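Local coordinates for endo-1,4-beta-xylanase (PDB 1H12), which hydrolyses internal beta-1,4 linkages of xylan as a cold-adapted glycoside hydrolase of family 8, at residues A[117-125]-A[136-146]; A[283-294]-A[343-354]. One frame throughout, in Å; residues are numbered along the deposited sequence.

Contact 1: A[117-125]-A[136-146]; sequences KKQGVYAWK and KVDEGPAPDGE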
loop_
_atom_site.group_PDB
_atom_site.type_symbol
_atom_site.label_atom_id
_atom_site.label_comp_id
_atom_site.label_asym_id
_atom_site.label_seq_id
_atom_site.Cartn_x
_atom_site.Cartn_y
_atom_site.Cartn_z
ATOM N N LYS A 117 -15.516 17.832 -6.657
ATOM C CA LYS A 117 -14.317 16.965 -6.711
ATOM C C LYS A 117 -14.003 16.279 -5.405
ATOM O O LYS A 117 -13.280 15.265 -5.382
ATOM C CB LYS A 117 -13.119 17.742 -7.205
ATOM C CG LYS A 117 -13.207 18.114 -8.691
ATOM C CD LYS A 117 -11.959 18.769 -9.179
ATOM C CE LYS A 117 -11.968 19.060 -10.730
ATOM N NZ LYS A 117 -12.809 20.285 -10.924
ATOM N N LYS A 118 -14.548 16.770 -4.289
ATOM C CA LYS A 118 -14.348 16.178 -2.970
ATOM C C LYS A 118 -15.473 15.273 -2.556
ATOM O O LYS A 118 -15.361 14.571 -1.525
ATOM C CB LYS A 118 -14.205 17.264 -1.913
ATOM C CG LYS A 118 -12.815 17.917 -1.920
ATOM C CD LYS A 118 -12.712 19.056 -1.004
ATOM C CE LYS A 118 -11.275 19.589 -0.980
ATOM N NZ LYS A 118 -11.247 20.904 -0.189
ATOM N N GLN A 119 -16.584 15.265 -3.273
ATOM C CA GLN A 119 -17.767 14.517 -2.828
ATOM C C GLN A 119 -17.498 13.046 -2.711
ATOM O O GLN A 119 -17.164 12.390 -3.696
ATOM C CB GLN A 119 -18.930 14.765 -3.789
ATOM C CG GLN A 119 -19.433 16.211 -3.708
ATOM C CD GLN A 119 -20.488 16.555 -4.726
ATOM O OE1 GLN A 119 -20.757 15.775 -5.615
ATOM N NE2 GLN A 119 -21.074 17.752 -4.598
ATOM N N GLY A 120 -17.657 12.517 -1.504
ATOM C CA GLY A 120 -17.462 11.113 -1.255
ATOM C C GLY A 120 -16.051 10.601 -1.237
ATOM O O GLY A 120 -15.857 9.411 -1.035
ATOM N N VAL A 121 -15.052 11.460 -1.462
ATOM C CA VAL A 121 -13.661 11.031 -1.298
ATOM C C VAL A 121 -13.275 11.148 0.178
ATOM O O VAL A 121 -13.984 11.794 0.952
ATOM C CB VAL A 121 -12.668 11.773 -2.222
ATOM C CG1 VAL A 121 -13.220 11.819 -3.662
ATOM C CG2 VAL A 121 -12.303 13.151 -1.746
ATOM N N TYR A 122 -12.167 10.542 0.540
ATOM C CA TYR A 122 -11.778 10.417 1.938
ATOM C C TYR A 122 -10.624 11.347 2.254
ATOM O O TYR A 122 -9.530 11.256 1.670
ATOM C CB TYR A 122 -11.464 8.920 2.235
ATOM C CG TYR A 122 -12.729 8.090 2.336
ATOM C CD1 TYR A 122 -13.558 7.906 1.268
ATOM C CD2 TYR A 122 -13.129 7.590 3.564
ATOM C CE1 TYR A 122 -14.783 7.264 1.417
ATOM C CE2 TYR A 122 -14.310 6.924 3.725
ATOM C CZ TYR A 122 -15.178 6.783 2.657
ATOM O OH TYR A 122 -16.396 6.206 2.860
ATOM N N ALA A 123 -10.879 12.262 3.167
ATOM C CA ALA A 123 -9.904 13.282 3.581
ATOM C C ALA A 123 -8.646 12.619 4.120
ATOM O O ALA A 123 -8.705 11.832 5.057
ATOM C CB ALA A 123 -10.547 14.113 4.669
ATOM N N TRP A 124 -7.507 12.967 3.538
ATOM C CA TRP A 124 -6.294 12.214 3.808
ATOM C C TRP A 124 -5.713 12.435 5.179
ATOM O O TRP A 124 -4.995 11.580 5.669
ATOM C CB TRP A 124 -5.243 12.395 2.728
ATOM C CG TRP A 124 -4.371 13.600 2.871
ATOM C CD1 TRP A 124 -4.602 14.862 2.428
ATOM C CD2 TRP A 124 -3.061 13.631 3.480
ATOM N NE1 TRP A 124 -3.512 15.653 2.694
ATOM C CE2 TRP A 124 -2.556 14.906 3.333
ATOM C CE3 TRP A 124 -2.271 12.678 4.104
ATOM C CZ2 TRP A 124 -1.271 15.264 3.767
ATOM C CZ3 TRP A 124 -1.041 13.003 4.549
ATOM C CH2 TRP A 124 -0.530 14.299 4.365
ATOM N N LYS A 125 -5.981 13.606 5.766
ATOM C CA LYS A 125 -5.383 13.975 7.044
ATOM C C LYS A 125 -6.398 14.551 8.011
ATOM O O LYS A 125 -6.991 15.612 7.745
ATOM C CB LYS A 125 -4.251 14.975 6.857
ATOM C CG LYS A 125 -3.450 15.220 8.093
ATOM C CD LYS A 125 -2.416 16.358 7.968
ATOM C CE LYS A 125 -1.265 15.931 7.230
ATOM N NZ LYS A 125 -0.260 17.173 7.331
ATOM N N LYS A 136 -11.048 17.412 10.185
ATOM C CA LYS A 136 -10.286 17.276 8.935
ATOM C C LYS A 136 -9.308 18.424 8.774
ATOM O O LYS A 136 -9.668 19.613 8.793
ATOM C CB LYS A 136 -11.235 17.285 7.731
ATOM C CG LYS A 136 -12.234 16.131 7.749
ATOM C CD LYS A 136 -13.169 16.112 6.572
ATOM C CE LYS A 136 -14.059 14.878 6.519
ATOM N NZ LYS A 136 -15.079 14.921 7.632
ATOM N N VAL A 137 -8.054 18.078 8.649
ATOM C CA VAL A 137 -6.979 19.058 8.372
ATOM C C VAL A 137 -6.934 19.357 6.897
ATOM O O VAL A 137 -6.779 20.521 6.478
ATOM C CB VAL A 137 -5.630 18.554 8.889
ATOM C CG1 VAL A 137 -4.518 19.544 8.542
ATOM C CG2 VAL A 137 -5.650 18.283 10.391
ATOM N N ASP A 138 -6.992 18.315 6.079
ATOM C CA ASP A 138 -6.917 18.432 4.615
ATOM C C ASP A 138 -7.973 17.486 4.071
ATOM O O ASP A 138 -7.925 16.279 4.291
ATOM C CB ASP A 138 -5.539 18.126 4.135
ATOM C CG ASP A 138 -5.304 18.434 2.685
ATOM O OD1 ASP A 138 -6.271 18.519 1.902
ATOM O OD2 ASP A 138 -4.102 18.505 2.268
ATOM N N GLU A 139 -8.963 18.040 3.385
ATOM C CA GLU A 139 -10.053 17.298 2.784
ATOM C C GLU A 139 -9.667 16.586 1.491
ATOM O O GLU A 139 -10.407 15.719 1.041
ATOM C CB GLU A 139 -11.203 18.200 2.459
ATOM C CG GLU A 139 -11.880 18.840 3.672
ATOM C CD GLU A 139 -12.978 19.838 3.256
ATOM O OE1 GLU A 139 -12.797 20.510 2.239
ATOM O OE2 GLU A 139 -13.994 19.946 3.888
ATOM N N GLY A 140 -8.553 16.923 0.898
ATOM C CA GLY A 140 -8.147 16.258 -0.318
ATOM C C GLY A 140 -7.791 14.782 -0.035
ATOM O O GLY A 140 -7.380 14.442 1.075
ATOM N N PRO A 141 -7.938 13.923 -1.024
ATOM C CA PRO A 141 -7.680 12.497 -0.850
ATOM C C PRO A 141 -6.222 12.117 -1.049
ATOM O O PRO A 141 -5.431 12.855 -1.626
ATOM C CB PRO A 141 -8.540 11.869 -1.936
ATOM C CG PRO A 141 -8.448 12.873 -3.088
ATOM C CD PRO A 141 -8.453 14.228 -2.399
ATOM N N ALA A 142 -5.896 10.913 -0.590
ATOM C CA ALA A 142 -4.676 10.182 -0.956
ATOM C C ALA A 142 -5.218 8.918 -1.650
ATOM O O ALA A 142 -5.563 7.964 -0.954
ATOM C CB ALA A 142 -3.826 9.835 0.222
ATOM N N PRO A 143 -5.372 8.948 -2.985
ATOM C CA PRO A 143 -6.235 7.940 -3.639
ATOM C C PRO A 143 -5.930 6.484 -3.466
ATOM O O PRO A 143 -6.829 5.672 -3.666
ATOM C CB PRO A 143 -6.209 8.379 -5.083
ATOM C CG PRO A 143 -6.131 9.901 -4.995
ATOM C CD PRO A 143 -5.152 10.117 -3.862
ATOM N N ASP A 144 -4.691 6.078 -3.126
ATOM C CA ASP A 144 -4.502 4.688 -2.785
ATOM C C ASP A 144 -5.204 4.255 -1.514
ATOM O O ASP A 144 -5.442 3.065 -1.337
ATOM C CB ASP A 144 -3.041 4.272 -2.808
ATOM C CG ASP A 144 -2.149 4.908 -1.758
ATOM O OD1 ASP A 144 -2.482 6.064 -1.333
ATOM O OD2 ASP A 144 -1.133 4.293 -1.389
ATOM N N GLY A 145 -5.566 5.191 -0.638
ATOM C CA GLY A 145 -6.423 4.866 0.495
ATOM C C GLY A 145 -7.774 4.332 0.014
ATOM O O GLY A 145 -8.178 3.250 0.419
ATOM N N GLU A 146 -8.452 5.063 -0.866
ATOM C CA GLU A 146 -9.705 4.585 -1.418
ATOM C C GLU A 146 -9.510 3.245 -2.133
ATOM O O GLU A 146 -10.378 2.368 -2.019
ATOM C CB GLU A 146 -10.304 5.613 -2.399
ATOM C CG GLU A 146 -10.918 6.842 -1.757
ATOM C CD GLU A 146 -10.005 8.000 -1.364
ATOM O OE1 GLU A 146 -8.762 7.779 -1.260
ATOM O OE2 GLU A 146 -10.541 9.102 -1.179
HETATM O O HOH W 1 -7.836 9.315 0.764
#
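Lys125 O accepts two consecutive amides, Val137 N at 2.8 Å and Asp138 N at 3.2 Å, a pattern consistent with a classic beta bulge. Asp138 then splits its carboxylate between two donors. With CG anti to the backbone N (chi1 -171°), its OD2 lies in the ring plane of Trp124 and takes NE1 at 2.9 Å, although this N-H arrives from above the carboxylate plane, 71° out of it. Asp138 OD1 accepts Gly140 N at 3.0 Å, closing an Asx turn, while Gly140 O receives Trp124 N. Replacing Asp138 by an alanine would probably leave the indole N-H and the Gly140 amide without their acceptors and let the turn relax. Further along, Glu146 OE2 accepts Tyr122 N at 2.8 Å, and a water links Glu146 OE1, Tyr122 O and Ala142 N. At the other end Lys118 NZ forms a salt bridge with Glu139 OE1 at 2.9 Å, on the anti lone pair of that oxygen, the two side chains crossing at about a right angle. Strand 123-128 lies between strands 74-76 and 134-136 in an antiparallel sheet; Thr77 of helix 77-89 packs on Trp124 and Ala142, and Met175 of helix 168-182 on Tyr122 and Glu146.

Contact 2: A[283-294]-A[343-354]; sequences WRVIMNVGLDAH and GQKAANAVALLA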
loop_
_atom_site.group_PDB
_atom_site.type_symbol
_atom_site.label_atom_id
_atom_site.label_comp_id
_atom_site.label_asym_id
_atom_site.label_seq_id
_atom_site.Cartn_x
_atom_site.Cartn_y
_atom_site.Cartn_z
ATOM N N TRP A 283 8.904 3.667 -2.140
ATOM C CA TRP A 283 9.249 2.404 -1.514
ATOM C C TRP A 283 8.270 1.300 -1.904
ATOM O O TRP A 283 8.657 0.138 -2.018
ATOM C CB TRP A 283 9.216 2.438 0.005
ATOM C CG TRP A 283 10.210 3.302 0.729
ATOM C CD1 TRP A 283 11.233 4.066 0.227
ATOM C CD2 TRP A 283 10.231 3.489 2.143
ATOM N NE1 TRP A 283 11.871 4.694 1.255
ATOM C CE2 TRP A 283 11.259 4.365 2.436
ATOM C CE3 TRP A 283 9.463 2.978 3.196
ATOM C CZ2 TRP A 283 11.512 4.750 3.736
ATOM C CZ3 TRP A 283 9.716 3.340 4.458
ATOM C CH2 TRP A 283 10.715 4.237 4.730
ATOM N N ARG A 284 6.989 1.665 -1.986
ATOM C CA ARG A 284 5.954 0.663 -2.161
ATOM C C ARG A 284 5.855 0.130 -3.579
ATOM O O ARG A 284 5.173 -0.868 -3.784
ATOM C CB ARG A 284 4.571 1.253 -1.742
ATOM C CG ARG A 284 4.525 1.693 -0.297
ATOM C CD ARG A 284 3.120 1.960 0.194
ATOM N NE ARG A 284 2.361 3.018 -0.473
ATOM C CZ ARG A 284 2.413 4.298 -0.157
ATOM N NH1 ARG A 284 3.320 4.753 0.663
ATOM N NH2 ARG A 284 1.535 5.112 -0.639
ATOM N N VAL A 285 6.484 0.781 -4.534
ATOM C CA VAL A 285 6.327 0.362 -5.919
ATOM C C VAL A 285 6.785 -1.070 -6.130
ATOM O O VAL A 285 6.020 -1.884 -6.664
ATOM C CB VAL A 285 7.001 1.320 -6.890
ATOM C CG1 VAL A 285 6.860 0.825 -8.311
ATOM C CG2 VAL A 285 6.447 2.733 -6.774
ATOM N N ILE A 286 8.015 -1.422 -5.751
ATOM C CA ILE A 286 8.431 -2.794 -6.004
ATOM C C ILE A 286 7.704 -3.812 -5.101
ATOM O O ILE A 286 7.563 -4.968 -5.478
ATOM C CB ILE A 286 9.934 -3.005 -6.055
ATOM C CG1 ILE A 286 10.641 -2.765 -4.700
ATOM C CG2 ILE A 286 10.534 -2.187 -7.204
ATOM C CD1 ILE A 286 12.118 -3.170 -4.716
ATOM N N MET A 287 7.195 -3.361 -3.955
ATOM C CA MET A 287 6.280 -4.184 -3.175
ATOM C C MET A 287 5.033 -4.531 -4.020
ATOM O O MET A 287 4.620 -5.695 -4.060
ATOM C CB MET A 287 5.876 -3.444 -1.904
ATOM C CG MET A 287 4.983 -4.158 -0.984
ATOM S SD MET A 287 4.514 -3.143 0.399
ATOM C CE MET A 287 3.599 -1.923 -0.075
ATOM N N ASN A 288 4.466 -3.519 -4.661
ATOM C CA ASN A 288 3.309 -3.716 -5.508
ATOM C C ASN A 288 3.615 -4.605 -6.700
ATOM O O ASN A 288 2.767 -5.380 -7.134
ATOM C CB ASN A 288 2.778 -2.386 -5.995
ATOM C CG ASN A 288 2.242 -1.492 -4.920
ATOM O OD1 ASN A 288 1.834 -1.957 -3.835
ATOM N ND2 ASN A 288 2.188 -0.196 -5.210
ATOM N N VAL A 289 4.812 -4.479 -7.266
ATOM C CA VAL A 289 5.236 -5.344 -8.375
ATOM C C VAL A 289 5.305 -6.806 -7.887
ATOM O O VAL A 289 4.853 -7.704 -8.590
ATOM C CB VAL A 289 6.547 -4.851 -8.983
ATOM C CG1 VAL A 289 7.070 -5.823 -10.030
ATOM C CG2 VAL A 289 6.386 -3.485 -9.601
ATOM N N GLY A 290 5.878 -7.031 -6.714
ATOM C CA GLY A 290 5.887 -8.379 -6.118
ATOM C C GLY A 290 4.471 -8.914 -5.910
ATOM O O GLY A 290 4.176 -10.072 -6.208
ATOM N N LEU A 291 3.594 -8.083 -5.330
ATOM C CA LEU A 291 2.218 -8.443 -5.146
ATOM C C LEU A 291 1.591 -8.889 -6.475
ATOM O O LEU A 291 0.962 -9.936 -6.568
ATOM C CB LEU A 291 1.473 -7.262 -4.493
ATOM C CG LEU A 291 0.018 -7.399 -4.176
ATOM C CD1 LEU A 291 -0.391 -6.205 -3.299
ATOM C CD2 LEU A 291 -0.912 -7.479 -5.370
ATOM N N ASP A 292 1.766 -8.061 -7.499
ATOM C CA ASP A 292 1.175 -8.335 -8.783
ATOM C C ASP A 292 1.721 -9.631 -9.371
ATOM O O ASP A 292 0.959 -10.448 -9.943
ATOM C CB ASP A 292 1.350 -7.193 -9.735
ATOM C CG ASP A 292 0.454 -7.328 -10.943
ATOM O OD1 ASP A 292 0.974 -7.487 -12.086
ATOM O OD2 ASP A 292 -0.778 -7.292 -10.765
ATOM N N ALA A 293 3.033 -9.816 -9.286
ATOM C CA ALA A 293 3.615 -11.042 -9.796
ATOM C C ALA A 293 3.038 -12.278 -9.101
ATOM O O ALA A 293 2.727 -13.280 -9.722
ATOM C CB ALA A 293 5.132 -10.993 -9.627
ATOM N N HIS A 294 2.951 -12.220 -7.773
ATOM C CA HIS A 294 2.431 -13.335 -6.984
ATOM C C HIS A 294 0.988 -13.612 -7.339
ATOM O O HIS A 294 0.594 -14.757 -7.638
ATOM C CB HIS A 294 2.574 -13.009 -5.493
ATOM C CG HIS A 294 2.220 -14.143 -4.609
ATOM N ND1 HIS A 294 1.838 -13.973 -3.295
ATOM C CD2 HIS A 294 2.210 -15.482 -4.821
ATOM C CE1 HIS A 294 1.612 -15.170 -2.753
ATOM N NE2 HIS A 294 1.828 -16.115 -3.664
ATOM N N GLY A 343 10.088 -0.435 7.378
ATOM C CA GLY A 343 9.066 -0.443 6.336
ATOM C C GLY A 343 9.653 -0.596 4.942
ATOM O O GLY A 343 9.075 -1.251 4.084
ATOM N N GLN A 344 10.804 0.039 4.722
ATOM C CA GLN A 344 11.475 -0.064 3.443
ATOM C C GLN A 344 11.988 -1.471 3.245
ATOM O O GLN A 344 11.860 -2.071 2.153
ATOM C CB GLN A 344 12.567 0.994 3.362
ATOM C CG GLN A 344 13.171 1.170 2.002
ATOM C CD GLN A 344 14.283 2.158 1.968
ATOM O OE1 GLN A 344 14.647 2.724 3.012
ATOM N NE2 GLN A 344 14.863 2.367 0.769
ATOM N N LYS A 345 12.596 -2.041 4.298
ATOM C CA LYS A 345 13.045 -3.415 4.226
ATOM C C LYS A 345 11.875 -4.384 4.004
ATOM O O LYS A 345 12.016 -5.370 3.283
ATOM C CB LYS A 345 13.803 -3.771 5.497
ATOM C CG LYS A 345 15.108 -3.061 5.634
ATOM C CD LYS A 345 15.844 -3.362 6.929
ATOM C CE LYS A 345 17.266 -2.791 6.939
ATOM N NZ LYS A 345 17.893 -2.926 8.293
ATOM N N ALA A 346 10.741 -4.086 4.597
ATOM C CA ALA A 346 9.526 -4.887 4.418
ATOM C C ALA A 346 9.023 -4.830 2.956
ATOM O O ALA A 346 8.722 -5.858 2.356
ATOM C CB ALA A 346 8.444 -4.359 5.382
ATOM N N ALA A 347 8.958 -3.640 2.392
ATOM C CA ALA A 347 8.557 -3.464 1.008
ATOM C C ALA A 347 9.461 -4.270 0.098
ATOM O O ALA A 347 9.014 -4.935 -0.826
ATOM C CB ALA A 347 8.570 -2.004 0.640
ATOM N N ASN A 348 10.771 -4.216 0.355
ATOM C CA ASN A 348 11.739 -4.876 -0.482
ATOM C C ASN A 348 11.655 -6.398 -0.355
ATOM O O ASN A 348 11.945 -7.125 -1.303
ATOM C CB ASN A 348 13.140 -4.355 -0.195
ATOM C CG ASN A 348 13.303 -2.915 -0.618
ATOM O OD1 ASN A 348 12.552 -2.450 -1.509
ATOM N ND2 ASN A 348 14.305 -2.205 -0.055
ATOM N N ALA A 349 11.265 -6.906 0.835
ATOM C CA ALA A 349 11.061 -8.338 0.993
ATOM C C ALA A 349 9.875 -8.831 0.133
ATOM O O ALA A 349 9.934 -9.912 -0.453
ATOM C CB ALA A 349 10.881 -8.689 2.425
ATOM N N VAL A 350 8.787 -8.051 0.074
ATOM C CA VAL A 350 7.661 -8.439 -0.739
ATOM C C VAL A 350 8.018 -8.463 -2.206
ATOM O O VAL A 350 7.542 -9.310 -2.979
ATOM C CB VAL A 350 6.438 -7.547 -0.482
ATOM C CG1 VAL A 350 5.288 -7.908 -1.350
ATOM C CG2 VAL A 350 6.073 -7.577 0.988
ATOM N N ALA A 351 8.875 -7.530 -2.620
ATOM C CA ALA A 351 9.331 -7.471 -3.988
ATOM C C ALA A 351 9.965 -8.764 -4.473
ATOM O O ALA A 351 9.973 -9.053 -5.666
ATOM C CB ALA A 351 10.349 -6.347 -4.165
ATOM N N LEU A 352 10.505 -9.539 -3.528
ATOM C CA LEU A 352 11.132 -10.827 -3.863
ATOM C C LEU A 352 10.229 -11.807 -4.526
ATOM O O LEU A 352 10.712 -12.747 -5.178
ATOM C CB LEU A 352 11.776 -11.441 -2.624
ATOM C CG LEU A 352 12.874 -10.608 -1.987
ATOM C CD1 LEU A 352 13.280 -11.290 -0.684
ATOM C CD2 LEU A 352 14.062 -10.439 -2.955
ATOM N N LEU A 353 8.915 -11.643 -4.427
ATOM C CA LEU A 353 7.970 -12.487 -5.152
ATOM C C LEU A 353 8.083 -12.339 -6.666
ATOM O O LEU A 353 7.530 -13.151 -7.396
ATOM C CB LEU A 353 6.562 -12.232 -4.642
ATOM C CG LEU A 353 6.309 -12.631 -3.204
ATOM C CD1 LEU A 353 5.089 -11.955 -2.618
ATOM C CD2 LEU A 353 6.153 -14.169 -3.097
ATOM N N ALA A 354 8.791 -11.322 -7.137
ATOM C CA ALA A 354 9.108 -11.147 -8.551
ATOM C C ALA A 354 10.600 -11.314 -8.836
ATOM O O ALA A 354 10.981 -11.180 -10.005
ATOM C CB ALA A 354 8.655 -9.780 -9.068
HETATM O O HOH W 2 11.422 -0.118 -2.439
#
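The side chain of Gln344 crosses one face of the Trp283 indole at about a right angle, its chain extended beyond CG. Its CB sits 3.5 Å from the centroid of the six-membered ring, 8° off the normal, a CH-pi contact. CG follows above the bond shared by the two rings, 3.7 Å from Trp283 CD2, and the amide carbon CD reaches 3.6 Å from Trp283 NE1. There the amide lies stacked on the indole, the planes 5° apart, with OE1 next to CZ2 and NE2 on the pyrrole side. This NE2 spends its protons on Glu326 O and Tyr278 OH, and Trp283 NE1 donates to Gln327 O, so bonds to other residues help to fix both flat groups. Past this stack the helices run at 28° with axes 7.2 Å apart. Gly290 permits that approach: its CA is 4.2 Å from Ala351 CA, and a side chain on it would clash with Val350 O. Ala347 CB packs against Trp283 O and Ala351 CB against Ile286. A water bridges Trp283 O and Asn348 OD1. The pair fits the (alpha/alpha)6 barrel of family 8, and the side chain of Trp283 is about 5 Å from bound xylopyranose, near Gln327 of its pocket. With no direct polar bond identified between the two helices, cohesion rests mainly on close apolar packing and the amide-indole stack, while the N-H groups of Trp283 and Gln344 find their acceptors outside both segments.

How the contacts relate
Followed from the N terminus, contact 1 comes first: residues 117-125 meet 136-146 across only ten intervening residues, closing a short loop in which strand 123-128 turns back into 134-136. Contact 2 opens much later and closes a wider loop of 48 residues between 283-294 and 343-354, taking in helix 300-318, the small hairpin 329-334 and the disulfide Cys324-Cys339. The contacts therefore stand in series, neither nesting nor crossing. Their centres are 25 Å apart, on opposite sides of the chain's centre, yet they touch through a salt bridge, Asp144 OD2 to Arg284 NH2 at 2.9 Å. Since Arg284 also pairs with Glu78, helices 77-89, 143-160 and 283-296 are tied together there.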